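Esterase (Capnocytophaga ochracea, PDB 4W9R) is of unknown function but is probably an esterase of the alpha/beta-hydrolase fold, acting on a substrate not yet established. Local coordinates at residues S12-R17 and S100-P105; R170-M175 and S204-F209; I255-E260 and W294-K299. All coordinates share one frame; numbering follows the deposited sequence.

The three contacts follow one another along the chain, each closing before the next opens. Contacts 1 and 2 belong to the same alpha/beta part, built round one mixed sheet, and their centres are about 26 Å apart. Contact 1 ties the turn between the antiparallel strands 5-12 and 17-24, at one end of the strand order, to helix 91-110; contact 2 pairs parallel strands 171-180 and 205-213 at the other end. Contact 3 joins helices 255-270 and 294-306 in the helical region that follows, its centre about 31 Å from that of contact 2 and 48 Å from that of contact 1. Together they sample a hydrolase-like sheet, both its borders, and a separate helical region.

Contact 1: residues S12-R17 and S100-P105; sequences SGRLNR and SAELVP
The guanidinium of Arg14 meets Ala101 with a face and Glu102 with an edge. The methyl CB of Ala101 lies over one face, offset toward the rim, with Arg14 NH2 3.6 Å from Ala101 CB; so small a side chain lets the flat group come close to the helix. At the edge, near the guanidinium plane, Arg14 NH2 makes a weak, long bond of 3.4 Å to Glu102 OE2, part of a salt bridge in which guanidinium and carboxylate planes are turned 64° apart. Arg14 NE has a second acidic partner, Glu97, earlier on the same helix. The carboxylate also grips the backbone: Arg14 N donates to the syn lone pair of Glu102 OE2, at 3.1 Å. Segment 12-17 is the turn of a beta hairpin between strands 5-12 and 17-24, closed by a G1 beta bulge in which Asn16 and Arg17 both face Ser12. Asn16, a residue type that tolerates positive phi, sits there at phi 55°. Within the turn an ST motif forms, Leu15 N donating to Ser12 OG at 3.1 Å. The same hydroxyl donates to Glu102 OE1, though the exact length of that bond is doubtful. Ser12 OG stands anti to its own N (chi1 177°), where it can serve both partners, while the extended chain of Glu102 carries its two oxygens from helix 91-110 to the turn.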
loop_
_atom_site.group_PDB
_atom_site.type_symbol
_atom_site.label_atom_id
_atom_site.label_comp_id
_atom_site.label_asym_id
_atom_site.label_seq_id
_atom_site.Cartn_x
_atom_site.Cartn_y
_atom_site.Cartn_z
ATOM N N SER B 12 15.497 -3.589 -27.406
ATOM C CA SER B 12 14.415 -4.438 -27.879
ATOM C C SER B 12 14.346 -4.448 -29.399
ATOM O O SER B 12 14.343 -3.397 -30.037
ATOM C CB SER B 12 13.080 -3.975 -27.295
ATOM O OG SER B 12 12.006 -4.743 -27.806
ATOM N N GLY B 13 14.298 -5.644 -29.973
ATOM C CA GLY B 13 14.186 -5.790 -31.411
ATOM C C GLY B 13 12.784 -5.463 -31.881
ATOM O O GLY B 13 12.595 -4.844 -32.930
ATOM N N ARG B 14 11.797 -5.877 -31.093
ATOM C CA ARG B 14 10.398 -5.654 -31.434
ATOM C C ARG B 14 9.994 -4.191 -31.266
ATOM O O ARG B 14 9.254 -3.648 -32.086
ATOM C CB ARG B 14 9.496 -6.549 -30.583
ATOM C CG ARG B 14 9.467 -8.000 -31.033
ATOM C CD ARG B 14 8.725 -8.867 -30.033
ATOM N NE ARG B 14 8.439 -10.198 -30.561
ATOM C CZ ARG B 14 9.289 -11.219 -30.522
ATOM N NH1 ARG B 14 8.938 -12.394 -31.026
ATOM N NH2 ARG B 14 10.491 -11.064 -29.984
ATOM N N LEU B 15 10.476 -3.560 -30.201
ATOM C CA LEU B 15 10.173 -2.154 -29.947
ATOM C C LEU B 15 11.057 -1.227 -30.773
ATOM O O LEU B 15 10.725 -0.058 -30.972
ATOM C CB LEU B 15 10.328 -1.833 -28.461
ATOM C CG LEU B 15 9.269 -2.440 -27.542
ATOM C CD1 LEU B 15 9.535 -2.058 -26.094
ATOM C CD2 LEU B 15 7.887 -1.986 -27.976
ATOM N N ASN B 16 12.182 -1.761 -31.246
ATOM C CA ASN B 16 13.151 -0.993 -32.024
ATOM C C ASN B 16 13.632 0.259 -31.294
ATOM O O ASN B 16 13.839 1.306 -31.907
ATOM C CB ASN B 16 12.563 -0.609 -33.380
ATOM C CG ASN B 16 13.368 -1.156 -34.536
ATOM O OD1 ASN B 16 14.586 -1.315 -34.439
ATOM N ND2 ASN B 16 12.692 -1.452 -35.641
ATOM N N ARG B 17 13.798 0.142 -29.981
ATOM C CA ARG B 17 14.270 1.249 -29.159
ATOM C C ARG B 17 14.905 0.735 -27.873
ATOM O O ARG B 17 14.721 -0.424 -27.502
ATOM C CB ARG B 17 13.126 2.208 -28.827
ATOM C CG ARG B 17 12.084 1.635 -27.879
ATOM C CD ARG B 17 11.173 2.728 -27.346
ATOM N NE ARG B 17 10.188 2.210 -26.402
ATOM C CZ ARG B 17 8.917 1.965 -26.706
ATOM N NH1 ARG B 17 8.469 2.199 -27.933
ATOM N NH2 ARG B 17 8.092 1.492 -25.782
ATOM N N SER B 100 6.774 -10.707 -23.190
ATOM C CA SER B 100 6.791 -12.167 -23.234
ATOM C C SER B 100 8.072 -12.758 -23.812
ATOM O O SER B 100 8.723 -13.587 -23.179
ATOM C CB SER B 100 5.605 -12.683 -24.053
ATOM O OG SER B 100 4.382 -12.480 -23.376
ATOM N N ALA B 101 8.417 -12.341 -25.026
ATOM C CA ALA B 101 9.471 -13.004 -25.789
ATOM C C ALA B 101 10.872 -12.439 -25.563
ATOM O O ALA B 101 11.858 -13.052 -25.971
ATOM C CB ALA B 101 9.130 -12.955 -27.273
ATOM N N GLU B 102 10.969 -11.285 -24.913
ATOM C CA GLU B 102 12.264 -10.627 -24.762
ATOM C C GLU B 102 12.630 -10.361 -23.306
ATOM O O GLU B 102 13.607 -10.911 -22.796
ATOM C CB GLU B 102 12.288 -9.314 -25.548
ATOM C CG GLU B 102 12.038 -9.476 -27.037
ATOM C CD GLU B 102 12.126 -8.162 -27.788
ATOM O OE1 GLU B 102 12.354 -7.120 -27.140
ATOM O OE2 GLU B 102 11.972 -8.171 -29.027
ATOM N N LEU B 103 11.848 -9.508 -22.648
ATOM C CA LEU B 103 12.142 -9.078 -21.284
ATOM C C LEU B 103 12.217 -10.239 -20.297
ATOM O O LEU B 103 13.222 -10.407 -19.606
ATOM C CB LEU B 103 11.093 -8.072 -20.809
ATOM C CG LEU B 103 11.333 -7.487 -19.417
ATOM C CD1 LEU B 103 12.679 -6.779 -19.360
ATOM C CD2 LEU B 103 10.212 -6.541 -19.035
ATOM N N VAL B 104 11.155 -11.036 -20.234
ATOM C CA VAL B 104 11.097 -12.156 -19.298
ATOM C C VAL B 104 12.195 -13.210 -19.537
ATOM O O VAL B 104 12.851 -13.627 -18.581
ATOM C CB VAL B 104 9.706 -12.835 -19.326
ATOM C CG1 VAL B 104 9.726 -14.138 -18.541
ATOM C CG2 VAL B 104 8.648 -11.892 -18.771
ATOM N N PRO B 105 12.414 -13.641 -20.798
ATOM C CA PRO B 105 13.519 -14.592 -20.988
ATOM C C PRO B 105 14.880 -14.000 -20.632
ATOM O O PRO B 105 15.766 -14.732 -20.185
ATOM C CB PRO B 105 13.448 -14.922 -22.483
ATOM C CG PRO B 105 12.038 -14.644 -22.862
ATOM C CD PRO B 105 11.656 -13.446 -22.048
#

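Contact 2: residues R170-M175 and S204-F209; sequences RLFYYM and SVEYHF
Leu171 to Met175 and Val205 to Phe209 run side by side as neighbouring parallel strands, their axes 4.7 Å apart. The bonds alternate in direction: Leu171 O accepts from Glu206 N at 2.8 Å, Tyr173 N donates to Glu206 O, Tyr173 O accepts from His208 N, and Met175 N donates to His208 O at 2.9 Å. Phe172 and Tyr174 turn their backbones to strand 143-149 instead, which makes 171-180 an inner strand, whereas 205-213 is outermost in this chain. Helix 183-196 makes the beta-alpha-beta crossover and covers the apolar, ring-filled face. There the Tyr173 and Tyr207 rings point the same way, nearly parallel but slid apart, with Tyr173 CD2 3.5 Å from Tyr207 CE2. Their hydroxyls bond Asn130 and Glu193 respectively, which satisfies their polar ends. Met175, present as selenomethionine, sets its selenium SE obliquely 5.1 Å from the Phe209 ring centroid, a Met-aromatic contact. Tyr207 and Phe209, on the outer strand, are not wholly buried.

The other face, against helix 217-232, is more polar: partly exposed Arg170, Glu206 and His208 adjoin buried Phe172 and Tyr174, though Phe172 packs closely on His208. Phe172 CE1, at the ring edge, lies 3.6 Å from Glu206 OE2. Arg170, its chain extended as far as NE, brings NH2 to Glu206 OE1 at 2.9 Å from above the carboxylate plane, while His208 NE2 donates to the anti lone pair of Glu206 OE2 at 3.0 Å. With both its oxygens engaged, the carboxylate is limited in rotation, as is the imidazole.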
loop_
_atom_site.group_PDB
_atom_site.type_symbol
_atom_site.label_atom_id
_atom_site.label_comp_id
_atom_site.label_asym_id
_atom_site.label_seq_id
_atom_site.Cartn_x
_atom_site.Cartn_y
_atom_site.Cartn_z
ATOM N N ARG B 170 -1.693 -23.392 -12.567
ATOM C CA ARG B 170 -2.457 -22.432 -11.777
ATOM C C ARG B 170 -2.481 -21.047 -12.412
ATOM O O ARG B 170 -1.490 -20.596 -12.988
ATOM C CB ARG B 170 -1.891 -22.345 -10.357
ATOM C CG ARG B 170 -2.611 -21.358 -9.445
ATOM C CD ARG B 170 -2.092 -21.452 -8.023
ATOM N NE ARG B 170 -2.730 -20.494 -7.123
ATOM C CZ ARG B 170 -2.156 -19.374 -6.697
ATOM N NH1 ARG B 170 -0.927 -19.064 -7.087
ATOM N NH2 ARG B 170 -2.810 -18.563 -5.877
ATOM N N LEU B 171 -3.620 -20.373 -12.292
ATOM C CA LEU B 171 -3.741 -18.991 -12.729
ATOM C C LEU B 171 -4.406 -18.147 -11.652
ATOM O O LEU B 171 -5.556 -18.391 -11.281
ATOM C CB LEU B 171 -4.536 -18.897 -14.031
ATOM C CG LEU B 171 -4.859 -17.471 -14.483
ATOM C CD1 LEU B 171 -3.583 -16.658 -14.675
ATOM C CD2 LEU B 171 -5.691 -17.483 -15.753
ATOM N N PHE B 172 -3.676 -17.158 -11.150
ATOM C CA PHE B 172 -4.233 -16.209 -10.197
ATOM C C PHE B 172 -4.582 -14.911 -10.910
ATOM O O PHE B 172 -3.698 -14.210 -11.403
ATOM C CB PHE B 172 -3.254 -15.943 -9.052
ATOM C CG PHE B 172 -3.774 -14.981 -8.021
ATOM C CD1 PHE B 172 -4.527 -15.435 -6.949
ATOM C CD2 PHE B 172 -3.512 -13.623 -8.121
ATOM C CE1 PHE B 172 -5.009 -14.554 -5.998
ATOM C CE2 PHE B 172 -3.992 -12.737 -7.172
ATOM C CZ PHE B 172 -4.741 -13.204 -6.110
ATOM N N TYR B 173 -5.872 -14.593 -10.968
ATOM C CA TYR B 173 -6.314 -13.371 -11.623
ATOM C C TYR B 173 -6.978 -12.419 -10.637
ATOM O O TYR B 173 -7.889 -12.805 -9.904
ATOM C CB TYR B 173 -7.276 -13.686 -12.770
ATOM C CG TYR B 173 -7.745 -12.456 -13.513
ATOM C CD1 TYR B 173 -6.944 -11.858 -14.478
ATOM C CD2 TYR B 173 -8.984 -11.887 -13.246
ATOM C CE1 TYR B 173 -7.364 -10.732 -15.157
ATOM C CE2 TYR B 173 -9.413 -10.760 -13.921
ATOM C CZ TYR B 173 -8.599 -10.187 -14.876
ATOM O OH TYR B 173 -9.023 -9.065 -15.550
ATOM N N TYR B 174 -6.517 -11.172 -10.631
ATOM C CA TYR B 174 -7.073 -10.151 -9.753
ATOM C C TYR B 174 -7.380 -8.875 -10.525
ATOM O O TYR B 174 -6.496 -8.292 -11.152
ATOM C CB TYR B 174 -6.111 -9.847 -8.603
ATOM C CG TYR B 174 -6.625 -8.816 -7.622
ATOM C CD1 TYR B 174 -6.353 -7.464 -7.791
ATOM C CD2 TYR B 174 -7.382 -9.195 -6.525
ATOM C CE1 TYR B 174 -6.823 -6.520 -6.895
ATOM C CE2 TYR B 174 -7.854 -8.259 -5.623
ATOM C CZ TYR B 174 -7.572 -6.926 -5.812
ATOM O OH TYR B 174 -8.044 -5.996 -4.913
HETATM N N MSE B 175 -8.634 -8.440 -10.470
HETATM C CA MSE B 175 -9.028 -7.187 -11.099
HETATM C C MSE B 175 -9.703 -6.261 -10.094
HETATM O O MSE B 175 -10.566 -6.686 -9.328
HETATM C CB MSE B 175 -9.957 -7.444 -12.284
HETATM C CG MSE B 175 -10.593 -6.183 -12.849
HETATM SE SE MSE B 175 -11.740 -6.544 -14.380
HETATM C CE MSE B 175 -12.554 -4.784 -14.575
ATOM N N SER B 204 -8.582 -24.745 -11.949
ATOM C CA SER B 204 -7.168 -24.380 -11.957
ATOM C C SER B 204 -6.975 -22.871 -11.830
ATOM O O SER B 204 -5.851 -22.389 -11.671
ATOM C CB SER B 204 -6.492 -24.879 -13.234
ATOM O OG SER B 204 -7.014 -24.223 -14.378
ATOM N N VAL B 205 -8.075 -22.130 -11.902
ATOM C CA VAL B 205 -8.018 -20.676 -11.868
ATOM C C VAL B 205 -8.578 -20.108 -10.568
ATOM O O VAL B 205 -9.685 -20.449 -10.155
ATOM C CB VAL B 205 -8.791 -20.065 -13.053
ATOM C CG1 VAL B 205 -8.818 -18.549 -12.951
ATOM C CG2 VAL B 205 -8.176 -20.510 -14.370
ATOM N N GLU B 206 -7.800 -19.242 -9.926
ATOM C CA GLU B 206 -8.274 -18.501 -8.766
ATOM C C GLU B 206 -8.616 -17.078 -9.196
ATOM O O GLU B 206 -7.731 -16.291 -9.534
ATOM C CB GLU B 206 -7.224 -18.502 -7.656
ATOM C CG GLU B 206 -7.666 -17.818 -6.372
ATOM C CD GLU B 206 -6.635 -17.944 -5.266
ATOM O OE1 GLU B 206 -5.706 -18.769 -5.411
ATOM O OE2 GLU B 206 -6.750 -17.219 -4.256
ATOM N N TYR B 207 -9.906 -16.758 -9.183
ATOM C CA TYR B 207 -10.398 -15.494 -9.722
ATOM C C TYR B 207 -10.840 -14.533 -8.624
ATOM O O TYR B 207 -11.616 -14.898 -7.741
ATOM C CB TYR B 207 -11.559 -15.755 -10.686
ATOM C CG TYR B 207 -12.163 -14.514 -11.307
ATOM C CD1 TYR B 207 -13.157 -13.796 -10.652
ATOM C CD2 TYR B 207 -11.753 -14.070 -12.557
ATOM C CE1 TYR B 207 -13.710 -12.665 -11.213
ATOM C CE2 TYR B 207 -12.307 -12.942 -13.131
ATOM C CZ TYR B 207 -13.286 -12.244 -12.455
ATOM O OH TYR B 207 -13.843 -11.121 -13.016
ATOM N N HIS B 208 -10.355 -13.297 -8.694
ATOM C CA HIS B 208 -10.753 -12.268 -7.741
ATOM C C HIS B 208 -11.072 -10.948 -8.432
ATOM O O HIS B 208 -10.233 -10.388 -9.137
ATOM C CB HIS B 208 -9.658 -12.049 -6.693
ATOM C CG HIS B 208 -9.426 -13.230 -5.805
ATOM N ND1 HIS B 208 -10.287 -13.575 -4.787
ATOM C CD2 HIS B 208 -8.427 -14.144 -5.780
ATOM C CE1 HIS B 208 -9.830 -14.652 -4.173
ATOM N NE2 HIS B 208 -8.703 -15.018 -4.757
ATOM N N PHE B 209 -12.289 -10.458 -8.230
ATOM C CA PHE B 209 -12.657 -9.125 -8.689
ATOM C C PHE B 209 -13.157 -8.277 -7.528
ATOM O O PHE B 209 -14.187 -8.576 -6.924
ATOM C CB PHE B 209 -13.725 -9.189 -9.780
ATOM C CG PHE B 209 -14.355 -7.859 -10.079
ATOM C CD1 PHE B 209 -13.611 -6.838 -10.648
ATOM C CD2 PHE B 209 -15.690 -7.627 -9.789
ATOM C CE1 PHE B 209 -14.186 -5.610 -10.923
ATOM C CE2 PHE B 209 -16.274 -6.401 -10.064
ATOM C CZ PHE B 209 -15.520 -5.392 -10.631
#

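Contact 3: residues I255-E260 and W294-K299; sequences IYEYLE and WESLKK
Tyr256 projects its ring toward Lys299 because its CG is turned anti to the backbone N (chi1 160°), and Lys299 bends at chi3 (-73°) to bring its ammonium round to Glu257. Lys299 CB then sits over one face of the Tyr256 ring in a CH-pi contact, 3.8 Å from the ring centroid, while Glu260 CB from the same helix covers the opposite face. Lysine suits this place: its aliphatic stem packs on the ring, and Lys299 NZ makes a salt bridge to Glu257 OE2 at 2.7 Å, through the syn lone pair of that oxygen. At the far end of the ring, a water hydrogen-bonded to Tyr256 OH donates to Lys299 O at 3.1 Å.

Helices 255-270 and 294-306, in the all-helical part after the sheet, incline at 41° here, with CA atoms closest at Tyr256 and Ser296, and Ile288 of helix 278-290 touches both Ile255 and Ser296. A small serine permits that approach: Tyr256 N donates to Ser296 OG at 3.2 Å, nearly straight at 172°, and Ile255 N adds a weak bond. The buried hydroxyl also bonds Asp293, whose carboxylate would probably strengthen it as an acceptor.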
loop_
_atom_site.group_PDB
_atom_site.type_symbol
_atom_site.label_atom_id
_atom_site.label_comp_id
_atom_site.label_asym_id
_atom_site.label_seq_id
_atom_site.Cartn_x
_atom_site.Cartn_y
_atom_site.Cartn_z
ATOM N N ILE B 255 -1.900 -36.333 10.025
ATOM C CA ILE B 255 -1.505 -35.006 10.481
ATOM C C ILE B 255 -0.210 -34.545 9.816
ATOM O O ILE B 255 -0.086 -33.382 9.429
ATOM C CB ILE B 255 -1.346 -34.974 12.011
ATOM C CG1 ILE B 255 -2.701 -35.224 12.673
ATOM C CG2 ILE B 255 -0.765 -33.648 12.472
ATOM C CD1 ILE B 255 -2.706 -34.978 14.153
ATOM N N TYR B 256 0.749 -35.455 9.680
ATOM C CA TYR B 256 1.982 -35.144 8.966
ATOM C C TYR B 256 1.684 -34.742 7.527
ATOM O O TYR B 256 2.337 -33.859 6.970
ATOM C CB TYR B 256 2.946 -36.331 8.983
ATOM C CG TYR B 256 3.988 -36.266 7.887
ATOM C CD1 TYR B 256 5.083 -35.421 7.997
ATOM C CD2 TYR B 256 3.870 -37.040 6.740
ATOM C CE1 TYR B 256 6.034 -35.350 6.998
ATOM C CE2 TYR B 256 4.816 -36.977 5.735
ATOM C CZ TYR B 256 5.897 -36.131 5.869
ATOM O OH TYR B 256 6.844 -36.064 4.871
ATOM N N GLU B 257 0.692 -35.400 6.933
ATOM C CA GLU B 257 0.305 -35.133 5.553
ATOM C C GLU B 257 -0.165 -33.694 5.364
ATOM O O GLU B 257 0.022 -33.114 4.296
ATOM C CB GLU B 257 -0.792 -36.105 5.107
ATOM C CG GLU B 257 -0.280 -37.463 4.639
ATOM C CD GLU B 257 0.348 -38.281 5.753
ATOM O OE1 GLU B 257 0.022 -38.038 6.935
ATOM O OE2 GLU B 257 1.169 -39.171 5.446
ATOM N N TYR B 258 -0.769 -33.121 6.400
ATOM C CA TYR B 258 -1.214 -31.733 6.344
ATOM C C TYR B 258 -0.022 -30.798 6.162
ATOM O O TYR B 258 -0.045 -29.905 5.313
ATOM C CB TYR B 258 -1.991 -31.356 7.607
ATOM C CG TYR B 258 -2.617 -29.979 7.550
ATOM C CD1 TYR B 258 -3.876 -29.792 6.995
ATOM C CD2 TYR B 258 -1.949 -28.867 8.050
ATOM C CE1 TYR B 258 -4.454 -28.537 6.938
ATOM C CE2 TYR B 258 -2.518 -27.606 7.996
ATOM C CZ TYR B 258 -3.771 -27.448 7.439
ATOM O OH TYR B 258 -4.346 -26.199 7.382
ATOM N N LEU B 259 1.020 -31.013 6.960
ATOM C CA LEU B 259 2.230 -30.206 6.877
ATOM C C LEU B 259 2.919 -30.386 5.530
ATOM O O LEU B 259 3.367 -29.415 4.918
ATOM C CB LEU B 259 3.194 -30.564 8.012
ATOM C CG LEU B 259 4.551 -29.855 8.002
ATOM C CD1 LEU B 259 4.382 -28.360 8.226
ATOM C CD2 LEU B 259 5.490 -30.453 9.039
ATOM N N GLU B 260 2.998 -31.631 5.072
ATOM C CA GLU B 260 3.671 -31.943 3.817
ATOM C C GLU B 260 2.914 -31.364 2.629
ATOM O O GLU B 260 3.513 -30.765 1.735
ATOM C CB GLU B 260 3.828 -33.455 3.649
ATOM C CG GLU B 260 4.682 -33.855 2.455
ATOM C CD GLU B 260 4.681 -35.351 2.210
ATOM O OE1 GLU B 260 3.634 -35.994 2.441
ATOM O OE2 GLU B 260 5.729 -35.885 1.788
ATOM N N TRP B 294 0.859 -41.708 15.987
ATOM C CA TRP B 294 2.307 -41.844 16.061
ATOM C C TRP B 294 2.948 -42.161 14.721
ATOM O O TRP B 294 4.167 -42.105 14.586
ATOM C CB TRP B 294 2.681 -42.917 17.085
ATOM C CG TRP B 294 2.014 -42.725 18.416
ATOM C CD1 TRP B 294 1.221 -43.622 19.069
ATOM C CD2 TRP B 294 2.066 -41.558 19.247
ATOM N NE1 TRP B 294 0.785 -43.093 20.259
ATOM C CE2 TRP B 294 1.289 -41.825 20.392
ATOM C CE3 TRP B 294 2.699 -40.314 19.138
ATOM C CZ2 TRP B 294 1.126 -40.897 21.418
ATOM C CZ3 TRP B 294 2.535 -39.394 20.159
ATOM C CH2 TRP B 294 1.756 -39.691 21.284
ATOM N N GLU B 295 2.131 -42.473 13.724
ATOM C CA GLU B 295 2.671 -42.793 12.414
ATOM C C GLU B 295 3.141 -41.505 11.752
ATOM O O GLU B 295 4.098 -41.502 10.976
ATOM C CB GLU B 295 1.634 -43.514 11.553
ATOM C CG GLU B 295 2.237 -44.453 10.516
ATOM C CD GLU B 295 3.055 -45.574 11.139
ATOM O OE1 GLU B 295 2.750 -45.984 12.280
ATOM O OE2 GLU B 295 4.010 -46.047 10.486
ATOM N N SER B 296 2.467 -40.408 12.083
ATOM C CA SER B 296 2.849 -39.092 11.593
ATOM C C SER B 296 4.158 -38.638 12.227
ATOM O O SER B 296 4.952 -37.940 11.600
ATOM C CB SER B 296 1.745 -38.070 11.874
ATOM O OG SER B 296 0.595 -38.323 11.087
ATOM N N LEU B 297 4.377 -39.044 13.474
ATOM C CA LEU B 297 5.578 -38.661 14.208
ATOM C C LEU B 297 6.834 -39.245 13.567
ATOM O O LEU B 297 7.865 -38.577 13.484
ATOM C CB LEU B 297 5.476 -39.107 15.668
ATOM C CG LEU B 297 6.646 -38.736 16.580
ATOM C CD1 LEU B 297 6.852 -37.231 16.605
ATOM C CD2 LEU B 297 6.416 -39.269 17.985
ATOM N N LYS B 298 6.740 -40.489 13.111
ATOM C CA LYS B 298 7.860 -41.150 12.451
ATOM C C LYS B 298 8.194 -40.457 11.136
ATOM O O LYS B 298 9.362 -40.216 10.826
ATOM C CB LYS B 298 7.547 -42.626 12.200
ATOM C CG LYS B 298 8.712 -43.429 11.635
ATOM C CD LYS B 298 8.278 -44.841 11.267
ATOM C CE LYS B 298 9.473 -45.737 10.973
ATOM N NZ LYS B 298 10.296 -45.227 9.843
ATOM N N LYS B 299 7.157 -40.136 10.369
ATOM C CA LYS B 299 7.328 -39.474 9.083
ATOM C C LYS B 299 7.766 -38.022 9.260
ATOM O O LYS B 299 8.453 -37.465 8.403
ATOM C CB LYS B 299 6.034 -39.551 8.269
ATOM C CG LYS B 299 5.712 -40.953 7.771
ATOM C CD LYS B 299 4.417 -41.003 6.974
ATOM C CE LYS B 299 3.202 -40.858 7.874
ATOM N NZ LYS B 299 1.932 -41.121 7.139
HETATM O O HOH W 1 8.956 -38.246 5.492
#